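Methylmalonyl-CoA carboxyltransferase 12S subunit (Propionibacterium freudenreichii, PDB 1ON3) transfers the carboxyl group of methylmalonyl-CoA to the biotin of the 1.3S subunit, yielding propanoyl-CoA, as the hexameric core of the transcarboxylase complex. Local coordinates at residues Q44-R49 with S101-V106; A64-R69 with G112-T117; D83-G88 with S116-E121; P132-Y137 with P169-I174; I193-A198 with E239-A244. One frame throughout, in Å; residues are numbered along the deposited sequence.

Contact 1: residues Q44-R49 with S101-V106; sequences QTARER and SQDFTV
The guanidinium of R49, whose NH1 comes within 4.5 Å of Q102 O, carries the backbone O of Q44 over one face, 3.2 Å above its plane. At its edge, in plane, sits a water that accepts from NH1 and donates both to Q102 O, at 2.7 Å, and to S101 OG. The same arginine is paired through NE with D241 and through NH1 with D138. S101 OG, swung away from its own backbone N (chi1 -171°), donates to A46 O at 2.8 Å, its line 22° out of the carbonyl plane. A46 packs by its CB, which lies 3.3 Å from Q102 O. D103, just past strand 95-102, begins an Asx turn: T105 OG1 (2.6 Å) and T105 N reach D103 OD1 from one face of the carboxylate, while a second water donates to OD1 and accepts from A46 N. T45 and E48 form a capping box, E48 N donating to T45 OG1 and T45 N to E48 OE2 (2.9 Å). F104, inside the Asx turn region, touches the bound methylmalonyl-CoA. One direct bond, S101 OG to A46 O, thus crosses the junction, and two waters bridge further polar groups.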
# COMPACT_ATOMS: atom_id res chain seq x y z
N GLN E 44 12.60 42.12 -21.55
CA GLN E 44 13.89 41.45 -21.58
C GLN E 44 13.76 40.30 -22.59
O GLN E 44 12.65 39.96 -22.99
CB GLN E 44 14.22 40.88 -20.19
CG GLN E 44 14.39 41.94 -19.10
CD GLN E 44 14.56 41.35 -17.71
OE1 GLN E 44 14.66 42.08 -16.73
NE2 GLN E 44 14.59 40.03 -17.62
N THR E 45 14.87 39.71 -23.01
CA THR E 45 14.82 38.58 -23.94
C THR E 45 14.59 37.31 -23.13
O THR E 45 14.67 37.34 -21.90
CB THR E 45 16.15 38.38 -24.66
OG1 THR E 45 17.16 38.05 -23.69
CG2 THR E 45 16.56 39.64 -25.39
N ALA E 46 14.32 36.21 -23.81
CA ALA E 46 14.11 34.93 -23.13
C ALA E 46 15.31 34.54 -22.26
O ALA E 46 15.13 34.06 -21.14
CB ALA E 46 13.87 33.86 -24.16
N ARG E 47 16.53 34.75 -22.75
CA ARG E 47 17.69 34.36 -21.98
C ARG E 47 18.02 35.31 -20.84
O ARG E 47 18.53 34.87 -19.81
CB ARG E 47 18.89 34.14 -22.91
CG ARG E 47 18.67 32.91 -23.79
CD ARG E 47 19.68 32.72 -24.91
NE ARG E 47 19.32 31.55 -25.71
CZ ARG E 47 19.61 30.29 -25.37
NH1 ARG E 47 20.27 30.02 -24.25
NH2 ARG E 47 19.21 29.30 -26.15
N GLU E 48 17.73 36.59 -21.01
CA GLU E 48 17.98 37.55 -19.94
C GLU E 48 17.05 37.21 -18.77
O GLU E 48 17.43 37.30 -17.61
CB GLU E 48 17.72 38.98 -20.42
CG GLU E 48 18.80 39.51 -21.34
CD GLU E 48 18.37 40.74 -22.13
OE1 GLU E 48 19.23 41.33 -22.80
OE2 GLU E 48 17.18 41.12 -22.08
N ARG E 49 15.82 36.83 -19.09
CA ARG E 49 14.83 36.49 -18.06
C ARG E 49 15.30 35.31 -17.21
O ARG E 49 15.23 35.36 -15.98
CB ARG E 49 13.48 36.17 -18.72
CG ARG E 49 12.76 37.44 -19.20
CD ARG E 49 11.61 37.14 -20.18
NE ARG E 49 10.91 38.38 -20.56
CZ ARG E 49 10.04 38.48 -21.57
NH1 ARG E 49 9.74 37.43 -22.31
NH2 ARG E 49 9.49 39.66 -21.84
N SER E 101 11.51 29.34 -21.22
CA SER E 101 11.40 30.77 -21.51
C SER E 101 11.23 30.93 -23.01
O SER E 101 12.14 30.62 -23.77
CB SER E 101 12.66 31.48 -21.00
OG SER E 101 12.55 32.89 -21.05
N GLN E 102 10.06 31.39 -23.43
CA GLN E 102 9.78 31.58 -24.85
C GLN E 102 10.53 32.76 -25.42
O GLN E 102 10.66 33.81 -24.78
CB GLN E 102 8.27 31.75 -25.09
CG GLN E 102 7.49 30.45 -24.96
CD GLN E 102 6.01 30.61 -25.23
OE1 GLN E 102 5.37 31.50 -24.68
NE2 GLN E 102 5.45 29.73 -26.05
N ASP E 103 11.00 32.58 -26.66
CA ASP E 103 11.76 33.60 -27.35
C ASP E 103 10.91 34.21 -28.46
O ASP E 103 10.80 33.66 -29.56
CB ASP E 103 13.03 32.98 -27.94
CG ASP E 103 13.96 34.01 -28.52
OD1 ASP E 103 13.57 35.19 -28.60
OD2 ASP E 103 15.09 33.64 -28.91
N PHE E 104 10.31 35.36 -28.15
CA PHE E 104 9.47 36.06 -29.10
C PHE E 104 10.23 36.51 -30.37
O PHE E 104 9.62 36.71 -31.41
CB PHE E 104 8.84 37.29 -28.44
CG PHE E 104 7.82 37.98 -29.30
CD1 PHE E 104 6.55 37.44 -29.46
CD2 PHE E 104 8.16 39.14 -30.00
CE1 PHE E 104 5.62 38.03 -30.30
CE2 PHE E 104 7.24 39.74 -30.85
CZ PHE E 104 5.97 39.18 -31.00
N THR E 105 11.55 36.68 -30.28
CA THR E 105 12.34 37.11 -31.45
C THR E 105 12.43 36.02 -32.51
O THR E 105 12.91 36.26 -33.62
CB THR E 105 13.79 37.52 -31.08
OG1 THR E 105 14.56 36.35 -30.76
CG2 THR E 105 13.79 38.47 -29.89
N VAL E 106 11.97 34.82 -32.17
CA VAL E 106 12.00 33.70 -33.10
C VAL E 106 10.58 33.34 -33.53
O VAL E 106 9.82 32.72 -32.79
CB VAL E 106 12.71 32.50 -32.45
CG1 VAL E 106 12.56 31.27 -33.31
CG2 VAL E 106 14.19 32.84 -32.23
O HOH W 1 13.46 36.89 -26.43
O HOH W 2 17.00 33.38 -27.27
O HOH W 3 10.54 34.61 -22.20

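Contact 2: residues A64-R69 with G112-T117; sequences AFRKHR and GETQST
T114 meets the loop 64-69 with both branches of its side chain. Its CG2 lies 3.5 Å from R66 CG, the two chains passing obliquely. Its OG1 faces backbone instead, 3.6 Å from H68 CA. One helical turn on, T117 CG2 lies 3.7 Å from R66 NH2, where the arginine crosses the threonine at about a right angle. R66 gets there with its CG anti to the backbone N (chi1 -174°) and a bend at chi2, which brings CG and the guanidinium to the two threonine methyls. A water joins backbone and side chains: it accepts from R69 N at 2.9 Å, donates to E113 OE2 at 2.9 Å, and lies 2.6 Å from T114 OG1.

T114 and T117 belong to helix 113-129, whose N-cap is G112. This helix links the neighbouring parallel strands 95-102 and 133-139, a beta-alpha-beta crossover of the CoA carboxyltransferase N-terminal region.

Further out, R66 NH1 pairs with E121 in one of that residue's two conformers, a doubtful bond, and H68 NE2 donates to M75 O. Two other subunits close over the loop. F65 meets Y478 of the second subunit with rings edge-to-face, and K67 makes backbone hydrogen bonds to that subunit. R69 forms salt bridges with E113 and D149 of the third subunit, and E113 is paired in turn with R69 of that chain.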
# COMPACT_ATOMS: atom_id res chain seq x y z
N ALA E 64 19.42 23.30 -26.60
CA ALA E 64 19.80 24.54 -27.28
C ALA E 64 19.86 24.21 -28.77
O ALA E 64 19.34 24.95 -29.61
CB ALA E 64 21.18 25.01 -26.80
N PHE E 65 20.48 23.08 -29.10
CA PHE E 65 20.61 22.69 -30.50
C PHE E 65 19.44 21.92 -31.09
O PHE E 65 19.50 21.51 -32.25
CB PHE E 65 21.89 21.87 -30.70
CG PHE E 65 23.14 22.67 -30.52
CD1 PHE E 65 23.89 22.55 -29.35
CD2 PHE E 65 23.56 23.57 -31.50
CE1 PHE E 65 25.04 23.33 -29.16
CE2 PHE E 65 24.71 24.34 -31.31
CZ PHE E 65 25.44 24.21 -30.13
N ARG E 66 18.38 21.74 -30.31
CA ARG E 66 17.19 21.02 -30.79
C ARG E 66 16.57 21.78 -31.96
O ARG E 66 16.52 23.01 -31.94
CB ARG E 66 16.16 20.90 -29.66
CG ARG E 66 14.95 20.05 -29.98
CD ARG E 66 15.26 18.57 -29.94
NE ARG E 66 14.05 17.76 -30.02
CZ ARG E 66 13.39 17.27 -28.98
NH1 ARG E 66 13.82 17.49 -27.74
NH2 ARG E 66 12.28 16.58 -29.17
N LYS E 67 16.07 21.05 -32.96
CA LYS E 67 15.49 21.70 -34.14
C LYS E 67 14.16 21.12 -34.56
O LYS E 67 13.92 19.92 -34.41
CB LYS E 67 16.45 21.59 -35.32
CG LYS E 67 17.73 22.38 -35.17
CD LYS E 67 18.56 22.22 -36.43
CE LYS E 67 19.89 22.95 -36.33
NZ LYS E 67 20.71 22.71 -37.56
N HIS E 68 13.31 21.98 -35.11
CA HIS E 68 12.00 21.56 -35.59
C HIS E 68 12.17 20.58 -36.75
O HIS E 68 13.18 20.61 -37.46
CB HIS E 68 11.19 22.77 -36.08
CG HIS E 68 11.71 23.38 -37.35
ND1 HIS E 68 12.84 24.18 -37.39
CD2 HIS E 68 11.25 23.32 -38.62
CE1 HIS E 68 13.05 24.59 -38.63
NE2 HIS E 68 12.10 24.07 -39.40
N ARG E 69 11.18 19.72 -36.93
CA ARG E 69 11.21 18.72 -37.98
C ARG E 69 10.11 18.96 -39.02
O ARG E 69 9.98 18.20 -39.99
CB ARG E 69 11.06 17.32 -37.38
CG ARG E 69 12.15 16.95 -36.41
CD ARG E 69 11.98 15.52 -35.93
NE ARG E 69 12.05 14.57 -37.04
CZ ARG E 69 11.76 13.27 -36.93
NH1 ARG E 69 11.39 12.78 -35.76
NH2 ARG E 69 11.84 12.47 -37.99
N GLY E 112 6.02 26.01 -31.76
CA GLY E 112 6.24 24.92 -32.69
C GLY E 112 5.98 23.61 -31.97
O GLY E 112 5.96 23.55 -30.75
N GLU E 113 5.77 22.55 -32.74
CA GLU E 113 5.54 21.24 -32.17
C GLU E 113 6.75 20.83 -31.32
O GLU E 113 6.60 20.33 -30.21
CB GLU E 113 5.30 20.25 -33.32
CG GLU E 113 5.75 18.83 -33.09
CD GLU E 113 5.71 18.01 -34.37
OE1 GLU E 113 4.69 17.32 -34.60
OE2 GLU E 113 6.69 18.06 -35.15
N THR E 114 7.95 21.06 -31.84
CA THR E 114 9.15 20.70 -31.10
C THR E 114 9.34 21.60 -29.89
O THR E 114 9.82 21.13 -28.85
CB THR E 114 10.41 20.76 -32.00
OG1 THR E 114 10.35 19.69 -32.96
CG2 THR E 114 11.67 20.62 -31.17
N GLN E 115 8.96 22.87 -30.02
CA GLN E 115 9.06 23.81 -28.89
C GLN E 115 8.21 23.27 -27.74
O GLN E 115 8.65 23.21 -26.59
CB GLN E 115 8.53 25.20 -29.28
CG GLN E 115 8.76 26.25 -28.20
CD GLN E 115 7.92 27.50 -28.39
OE1 GLN E 115 6.91 27.71 -27.70
NE2 GLN E 115 8.32 28.34 -29.34
N SER E 116 6.99 22.84 -28.05
CA SER E 116 6.11 22.31 -27.01
C SER E 116 6.63 21.00 -26.44
O SER E 116 6.44 20.71 -25.27
CB SER E 116 4.69 22.10 -27.55
OG SER E 116 4.03 23.35 -27.73
N THR E 117 7.28 20.19 -27.27
CA THR E 117 7.83 18.94 -26.79
C THR E 117 8.96 19.23 -25.80
O THR E 117 9.08 18.54 -24.79
CB THR E 117 8.36 18.08 -27.95
OG1 THR E 117 7.26 17.71 -28.78
CG2 THR E 117 9.05 16.83 -27.43
O HOH W 4 8.93 19.90 -35.13

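Contact 3: residues D83-G88 with S116-E121; sequences DGVVTG and STKVVE
K118 and V119 pack helix 113-129, the helix of a beta-alpha-beta crossover, onto strand 85-92 at one side of the mixed sheet. The two short axes come within 8.5 Å and run at 20°, so helix and strand are nearly parallel; T87 and V119 have the nearest CA atoms, 6.7 Å apart. S116, at the start, turns its side chain from the strand and toward Y154 and M157 of helix 147-164.

K118 follows and makes most of the contact. Its aliphatic chain and V85 slide past each other in opposite directions, V85 CG1 lying 3.8 Å from K118 CE and also near CB and CD. A bend at chi3 (63°) turns the end of the lysine to the strand, where CE lies 3.5 Å from T87 OG1 and NZ donates to V85 O at 2.7 Å. A water that accepts from NZ also accepts from T87 N. G63 O and A82 O bond to NZ as well, so four acceptors surround three N-H, an arrangement consistent with a charged lysine. A second water donates to K118 O at 3.0 Å and lies 2.9 Å from T87 OG1.

V119 adds the apolar part. One branch, CG1, is received by F133 and F135 of strand 133-139; the other, CG2, meets V85 CG2 at 3.9 Å, the two side chains crossing at about a right angle.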
# COMPACT_ATOMS: atom_id res chain seq x y z
N ASP E 83 14.04 26.27 -31.42
CA ASP E 83 12.62 26.22 -31.80
C ASP E 83 11.81 27.25 -31.01
O ASP E 83 10.61 27.08 -30.78
CB ASP E 83 11.97 24.84 -31.64
CG ASP E 83 10.82 24.68 -32.61
OD1 ASP E 83 9.83 23.96 -32.36
OD2 ASP E 83 10.92 25.32 -33.67
N GLY E 84 12.47 28.33 -30.62
CA GLY E 84 11.79 29.39 -29.92
C GLY E 84 11.60 29.28 -28.41
O GLY E 84 10.86 30.08 -27.86
N VAL E 85 12.20 28.29 -27.75
CA VAL E 85 12.07 28.20 -26.30
C VAL E 85 13.38 27.74 -25.66
O VAL E 85 14.07 26.86 -26.19
CB VAL E 85 10.92 27.24 -25.87
CG1 VAL E 85 11.35 25.78 -26.05
CG2 VAL E 85 10.52 27.52 -24.40
N VAL E 86 13.75 28.38 -24.55
CA VAL E 86 14.98 28.04 -23.84
C VAL E 86 14.54 27.27 -22.61
O VAL E 86 13.79 27.80 -21.79
CB VAL E 86 15.76 29.30 -23.43
CG1 VAL E 86 17.10 28.91 -22.80
CG2 VAL E 86 16.00 30.18 -24.66
N THR E 87 15.00 26.03 -22.49
CA THR E 87 14.62 25.15 -21.40
C THR E 87 15.80 24.54 -20.65
O THR E 87 16.85 24.24 -21.23
CB THR E 87 13.76 24.00 -21.93
OG1 THR E 87 14.53 23.26 -22.88
CG2 THR E 87 12.49 24.52 -22.61
N GLY E 88 15.62 24.32 -19.35
CA GLY E 88 16.70 23.73 -18.59
C GLY E 88 16.45 23.67 -17.11
O GLY E 88 15.32 23.85 -16.64
N SER E 116 6.99 22.84 -28.05
CA SER E 116 6.11 22.31 -27.01
C SER E 116 6.63 21.00 -26.44
O SER E 116 6.44 20.71 -25.27
CB SER E 116 4.69 22.10 -27.55
OG SER E 116 4.03 23.35 -27.73
N THR E 117 7.28 20.19 -27.27
CA THR E 117 7.83 18.94 -26.79
C THR E 117 8.96 19.23 -25.80
O THR E 117 9.08 18.54 -24.79
CB THR E 117 8.36 18.08 -27.95
OG1 THR E 117 7.26 17.71 -28.78
CG2 THR E 117 9.05 16.83 -27.43
N LYS E 118 9.76 20.25 -26.09
CA LYS E 118 10.87 20.65 -25.22
C LYS E 118 10.33 21.07 -23.85
O LYS E 118 10.88 20.72 -22.79
CB LYS E 118 11.65 21.83 -25.83
CG LYS E 118 12.68 21.45 -26.92
CD LYS E 118 13.45 22.66 -27.45
CE LYS E 118 14.28 23.33 -26.37
NZ LYS E 118 15.10 24.45 -26.91
N VAL E 119 9.27 21.85 -23.87
CA VAL E 119 8.66 22.31 -22.63
C VAL E 119 8.11 21.13 -21.82
O VAL E 119 8.32 21.04 -20.60
CB VAL E 119 7.52 23.32 -22.90
CG1 VAL E 119 6.77 23.62 -21.61
CG2 VAL E 119 8.12 24.62 -23.45
N VAL E 120 7.42 20.21 -22.49
CA VAL E 120 6.87 19.05 -21.80
C VAL E 120 7.98 18.18 -21.20
O VAL E 120 7.85 17.67 -20.09
CB VAL E 120 5.99 18.20 -22.76
CG1 VAL E 120 5.56 16.92 -22.08
CG2 VAL E 120 4.74 18.99 -23.15
N GLU E 121 9.07 18.01 -21.94
CA GLU E 121 10.17 17.19 -21.43
C GLU E 121 10.75 17.84 -20.18
O GLU E 121 11.12 17.15 -19.23
CB GLU E 121 11.22 16.97 -22.54
CG GLU E 121 10.97 15.65 -23.29
CD GLU E 121 11.52 15.62 -24.70
OE1 GLU E 121 12.55 16.29 -24.97
OE2 GLU E 121 10.93 14.91 -25.55
O HOH W 5 16.78 25.13 -24.81
O HOH W 6 13.88 20.42 -22.84

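Contact 4: residues P132-Y137 with P169-I174; sequences PFLFFY and PQIAII
Segments 133-137 and 170-174 run parallel, 17° apart with axes 4.7 Å from each other, in a register from F133–Q170 to Y137–I174. Five backbone hydrogen bonds join them, from F133 N to P169 O (3.0 Å) through to Y137 N to I173 O (2.8 Å), the donor alternating between the strands along the ladder. CA-H···O contacts, such as Q170 CA to F133 O, fill in between.

On one face lie L134 beside I171 and F136 beside I173, each pair pointing the same way. L134 CD2 meets I171 CD1 at 4.0 Å. I173 CD1 stands over the F136 ring, 4.1 Å from its centroid and 6° off the normal, a CH-pi contact, while I173 CB and CG2 touch the ring at CD2.

The other face carries F133, F135, Y137, Q170, A172 and I174. Y137 CE2 packs on A172 CB at 3.3 Å, I173 O lies at the ring edge in plane, and F135 CG sits 3.6 Å above one face of the ring. The hydroxyl is hydrogen-bonded to S185. V119 and M123 of helix 113-129 close over F133 on this face.

With helix 147-164 between them in sequence, the strands make a beta-alpha-beta unit. The first face is hydrocarbon and the second partly polar, with Q170 bonded to N161; the ladder satisfies the groups between these strands, while L134 and F136 turn theirs to strand 95-102.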
# COMPACT_ATOMS: atom_id res chain seq x y z
N PRO E 132 10.15 22.60 -8.54
CA PRO E 132 9.19 23.57 -9.07
C PRO E 132 9.46 23.77 -10.57
O PRO E 132 10.58 23.51 -11.05
CB PRO E 132 9.51 24.83 -8.29
CG PRO E 132 9.92 24.30 -6.95
CD PRO E 132 10.78 23.11 -7.31
N PHE E 133 8.44 24.22 -11.29
CA PHE E 133 8.54 24.50 -12.73
C PHE E 133 8.07 25.94 -12.99
O PHE E 133 6.95 26.30 -12.61
CB PHE E 133 7.66 23.56 -13.54
CG PHE E 133 7.59 23.91 -14.99
CD1 PHE E 133 6.40 24.34 -15.56
CD2 PHE E 133 8.73 23.85 -15.77
CE1 PHE E 133 6.35 24.71 -16.91
CE2 PHE E 133 8.68 24.22 -17.12
CZ PHE E 133 7.49 24.65 -17.68
N LEU E 134 8.91 26.74 -13.63
CA LEU E 134 8.59 28.13 -13.94
C LEU E 134 8.66 28.32 -15.46
O LEU E 134 9.54 27.78 -16.12
CB LEU E 134 9.56 29.08 -13.23
CG LEU E 134 9.48 29.00 -11.69
CD1 LEU E 134 10.63 28.13 -11.18
CD2 LEU E 134 9.56 30.38 -11.07
N PHE E 135 7.73 29.09 -16.00
CA PHE E 135 7.63 29.29 -17.45
C PHE E 135 7.33 30.75 -17.83
O PHE E 135 6.32 31.30 -17.41
CB PHE E 135 6.52 28.36 -17.95
CG PHE E 135 6.44 28.19 -19.45
CD1 PHE E 135 5.71 27.14 -19.98
CD2 PHE E 135 7.05 29.09 -20.33
CE1 PHE E 135 5.57 26.98 -21.37
CE2 PHE E 135 6.92 28.93 -21.72
CZ PHE E 135 6.18 27.88 -22.23
N PHE E 136 8.22 31.36 -18.61
CA PHE E 136 8.02 32.73 -19.11
C PHE E 136 7.37 32.59 -20.49
O PHE E 136 7.96 32.02 -21.42
CB PHE E 136 9.35 33.49 -19.29
CG PHE E 136 10.00 33.92 -18.00
CD1 PHE E 136 10.93 33.10 -17.36
CD2 PHE E 136 9.75 35.18 -17.46
CE1 PHE E 136 11.61 33.54 -16.21
CE2 PHE E 136 10.41 35.63 -16.32
CZ PHE E 136 11.35 34.81 -15.69
N TYR E 137 6.13 33.07 -20.60
CA TYR E 137 5.35 33.02 -21.84
C TYR E 137 5.48 34.35 -22.60
O TYR E 137 5.37 35.42 -22.02
CB TYR E 137 3.88 32.79 -21.50
CG TYR E 137 3.58 31.46 -20.86
CD1 TYR E 137 3.08 30.41 -21.62
CD2 TYR E 137 3.73 31.27 -19.49
CE1 TYR E 137 2.73 29.19 -21.03
CE2 TYR E 137 3.39 30.06 -18.88
CZ TYR E 137 2.89 29.03 -19.65
OH TYR E 137 2.54 27.83 -19.07
N PRO E 169 5.06 22.76 -7.64
CA PRO E 169 4.46 24.07 -7.92
C PRO E 169 4.77 24.52 -9.34
O PRO E 169 5.86 24.27 -9.84
CB PRO E 169 5.14 24.99 -6.89
CG PRO E 169 5.65 24.06 -5.83
CD PRO E 169 6.13 22.88 -6.63
N GLN E 170 3.79 25.17 -9.98
CA GLN E 170 3.95 25.65 -11.35
C GLN E 170 3.60 27.13 -11.39
O GLN E 170 2.49 27.52 -11.03
CB GLN E 170 3.02 24.90 -12.31
CG GLN E 170 3.22 23.40 -12.37
CD GLN E 170 2.23 22.75 -13.31
OE1 GLN E 170 2.43 22.76 -14.52
NE2 GLN E 170 1.14 22.20 -12.75
N ILE E 171 4.57 27.94 -11.81
CA ILE E 171 4.43 29.39 -11.88
C ILE E 171 4.56 29.89 -13.33
O ILE E 171 5.55 29.61 -14.01
CB ILE E 171 5.52 30.07 -11.00
CG1 ILE E 171 5.32 29.66 -9.54
CG2 ILE E 171 5.45 31.60 -11.13
CD1 ILE E 171 6.48 30.05 -8.60
N ALA E 172 3.56 30.61 -13.79
CA ALA E 172 3.59 31.14 -15.14
C ALA E 172 3.83 32.64 -15.08
O ALA E 172 3.25 33.34 -14.26
CB ALA E 172 2.28 30.86 -15.83
N ILE E 173 4.71 33.13 -15.95
CA ILE E 173 4.97 34.56 -16.03
C ILE E 173 4.68 34.98 -17.48
O ILE E 173 5.39 34.55 -18.39
CB ILE E 173 6.45 34.92 -15.70
CG1 ILE E 173 6.83 34.43 -14.31
CG2 ILE E 173 6.64 36.43 -15.75
CD1 ILE E 173 7.64 33.15 -14.32
N ILE E 174 3.62 35.76 -17.68
CA ILE E 174 3.26 36.23 -19.01
C ILE E 174 3.99 37.55 -19.17
O ILE E 174 3.69 38.52 -18.47
CB ILE E 174 1.75 36.50 -19.17
CG1 ILE E 174 0.91 35.47 -18.42
CG2 ILE E 174 1.40 36.52 -20.67
CD1 ILE E 174 1.09 34.07 -18.87

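Contact 5: residues I193-A198 with E239-A244; sequences IMTKKA and EDDDAA
An ST turn at the end of strand 191-195 faces the N-terminus of helix 241-253, whose N-cap is D240. T195 OG1 accepts from K197 N at 3.2 Å and D240 OD1 from A243 N at 3.1 Å, so both ends are closed by a side-chain oxygen on a backbone N-H; the ST turn lies within a type I turn from T195 to A198.

Between them, T195 CG2 points at the helix. Its OG1 sits between the backbone N and carbonyl carbon (chi1 72°), which leaves CG2 opposite the carbonyl carbon, 3.5 Å from D241 OD2 and 3.9 Å from A244 CB. I193 CG2, two residues back on the same side of the strand, touches A244 CB at 3.9 Å. A water lies 2.6 Å from D241 OD2 and 2.8 Å from T195 OG1, probably bridging them. The other carboxylate oxygen, D241 OD1, accepts from Q44 N and is paired with R49, which holds the group in place.

At the solvent-exposed edge, K196 and E239 make a salt bridge. K196 is extended beyond CG and E239 folds back at chi2 (-62°), so NZ meets OE2 at 2.7 Å, nearly in line with the C-O bond; E225 adds a long, weak ion pair to the same NZ.

Strand 236-238 leads through E239 and D240 into the helix, which packs back on the adjacent parallel strand 191-195, as in the alternating strand-helix architecture of the ClpP/crotonase clan.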
# COMPACT_ATOMS: atom_id res chain seq x y z
N ILE E 193 1.72 35.39 -13.13
CA ILE E 193 2.27 36.73 -12.89
C ILE E 193 2.28 37.33 -14.29
O ILE E 193 2.86 36.76 -15.20
CB ILE E 193 3.73 36.69 -12.40
CG1 ILE E 193 3.81 36.00 -11.03
CG2 ILE E 193 4.27 38.11 -12.27
CD1 ILE E 193 5.22 35.53 -10.70
N MET E 194 1.63 38.48 -14.44
CA MET E 194 1.52 39.13 -15.74
C MET E 194 2.09 40.54 -15.70
O MET E 194 1.72 41.33 -14.83
CB MET E 194 0.04 39.17 -16.12
CG MET E 194 -0.26 39.30 -17.57
SD MET E 194 -2.02 39.02 -17.92
CE MET E 194 -2.05 39.84 -19.52
N THR E 195 2.98 40.88 -16.64
CA THR E 195 3.56 42.22 -16.66
C THR E 195 2.63 43.18 -17.40
O THR E 195 1.70 42.74 -18.09
CB THR E 195 4.91 42.27 -17.39
OG1 THR E 195 4.69 42.11 -18.80
CG2 THR E 195 5.83 41.16 -16.88
N LYS E 196 2.88 44.48 -17.27
CA LYS E 196 2.03 45.47 -17.93
C LYS E 196 2.31 45.57 -19.44
O LYS E 196 1.64 46.31 -20.15
CB LYS E 196 2.15 46.83 -17.24
CG LYS E 196 1.42 46.82 -15.91
CD LYS E 196 1.38 48.16 -15.21
CE LYS E 196 0.47 48.07 -13.98
NZ LYS E 196 0.37 49.35 -13.24
N LYS E 197 3.27 44.79 -19.92
CA LYS E 197 3.57 44.79 -21.34
C LYS E 197 2.91 43.57 -21.99
O LYS E 197 2.87 43.45 -23.21
CB LYS E 197 5.08 44.74 -21.57
CG LYS E 197 5.82 46.02 -21.18
CD LYS E 197 5.36 47.20 -22.04
CE LYS E 197 6.24 48.42 -21.79
NZ LYS E 197 6.29 48.77 -20.34
N ALA E 198 2.39 42.68 -21.16
CA ALA E 198 1.76 41.46 -21.65
C ALA E 198 0.28 41.57 -21.98
O ALA E 198 -0.40 42.49 -21.54
CB ALA E 198 1.97 40.32 -20.64
N GLU E 239 4.94 45.43 -12.86
CA GLU E 239 5.21 46.57 -13.74
C GLU E 239 5.99 46.18 -14.98
O GLU E 239 5.64 46.58 -16.10
CB GLU E 239 5.99 47.66 -12.99
CG GLU E 239 5.12 48.68 -12.30
CD GLU E 239 4.26 49.46 -13.26
OE1 GLU E 239 4.81 50.05 -14.22
OE2 GLU E 239 3.03 49.49 -13.06
N ASP E 240 7.05 45.40 -14.79
CA ASP E 240 7.87 44.97 -15.92
C ASP E 240 8.52 43.64 -15.58
O ASP E 240 8.19 43.02 -14.57
CB ASP E 240 8.94 46.01 -16.24
CG ASP E 240 9.72 46.44 -15.00
OD1 ASP E 240 9.86 45.65 -14.05
OD2 ASP E 240 10.21 47.58 -15.00
N ASP E 241 9.46 43.21 -16.41
CA ASP E 241 10.12 41.94 -16.18
C ASP E 241 10.95 41.86 -14.90
O ASP E 241 10.99 40.80 -14.28
CB ASP E 241 10.99 41.57 -17.38
CG ASP E 241 10.16 41.22 -18.59
OD1 ASP E 241 10.73 41.07 -19.70
OD2 ASP E 241 8.92 41.10 -18.43
N ASP E 242 11.63 42.94 -14.52
CA ASP E 242 12.42 42.89 -13.28
C ASP E 242 11.48 42.66 -12.10
O ASP E 242 11.80 41.91 -11.17
CB ASP E 242 13.18 44.20 -13.05
CG ASP E 242 14.39 44.35 -13.95
OD1 ASP E 242 14.62 45.49 -14.42
OD2 ASP E 242 15.12 43.36 -14.17
N ALA E 243 10.32 43.31 -12.14
CA ALA E 243 9.34 43.18 -11.07
C ALA E 243 8.72 41.78 -11.05
O ALA E 243 8.41 41.25 -9.97
CB ALA E 243 8.24 44.22 -11.25
N ALA E 244 8.52 41.20 -12.23
CA ALA E 244 7.92 39.88 -12.33
C ALA E 244 8.88 38.84 -11.75
O ALA E 244 8.45 37.89 -11.10
CB ALA E 244 7.59 39.55 -13.79
O HOH W 7 7.15 41.97 -20.10

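Contacts 1, 3 and 4 are buried, contact 5 is partly so, and contact 2 lies at the surface, where other subunits reach it. All but contact 2 sit on one mixed sheet: 3, 1, 4 and 5 follow one another across it, with neighbouring strands hydrogen-bonded, as S101 N to V86 O, Q102 N to F136 O and A172 O to I193 N. Contacts 2 and 3 share helix 113-129, with S116 and T117 in both. Chemistry follows place: hydrocarbon and backbone ladder in contact 4, a lysine among carbonyls in contact 3, bridging water in contact 1, a salt bridge at the exposed side of contact 5, and intersubunit salt bridges around contact 2.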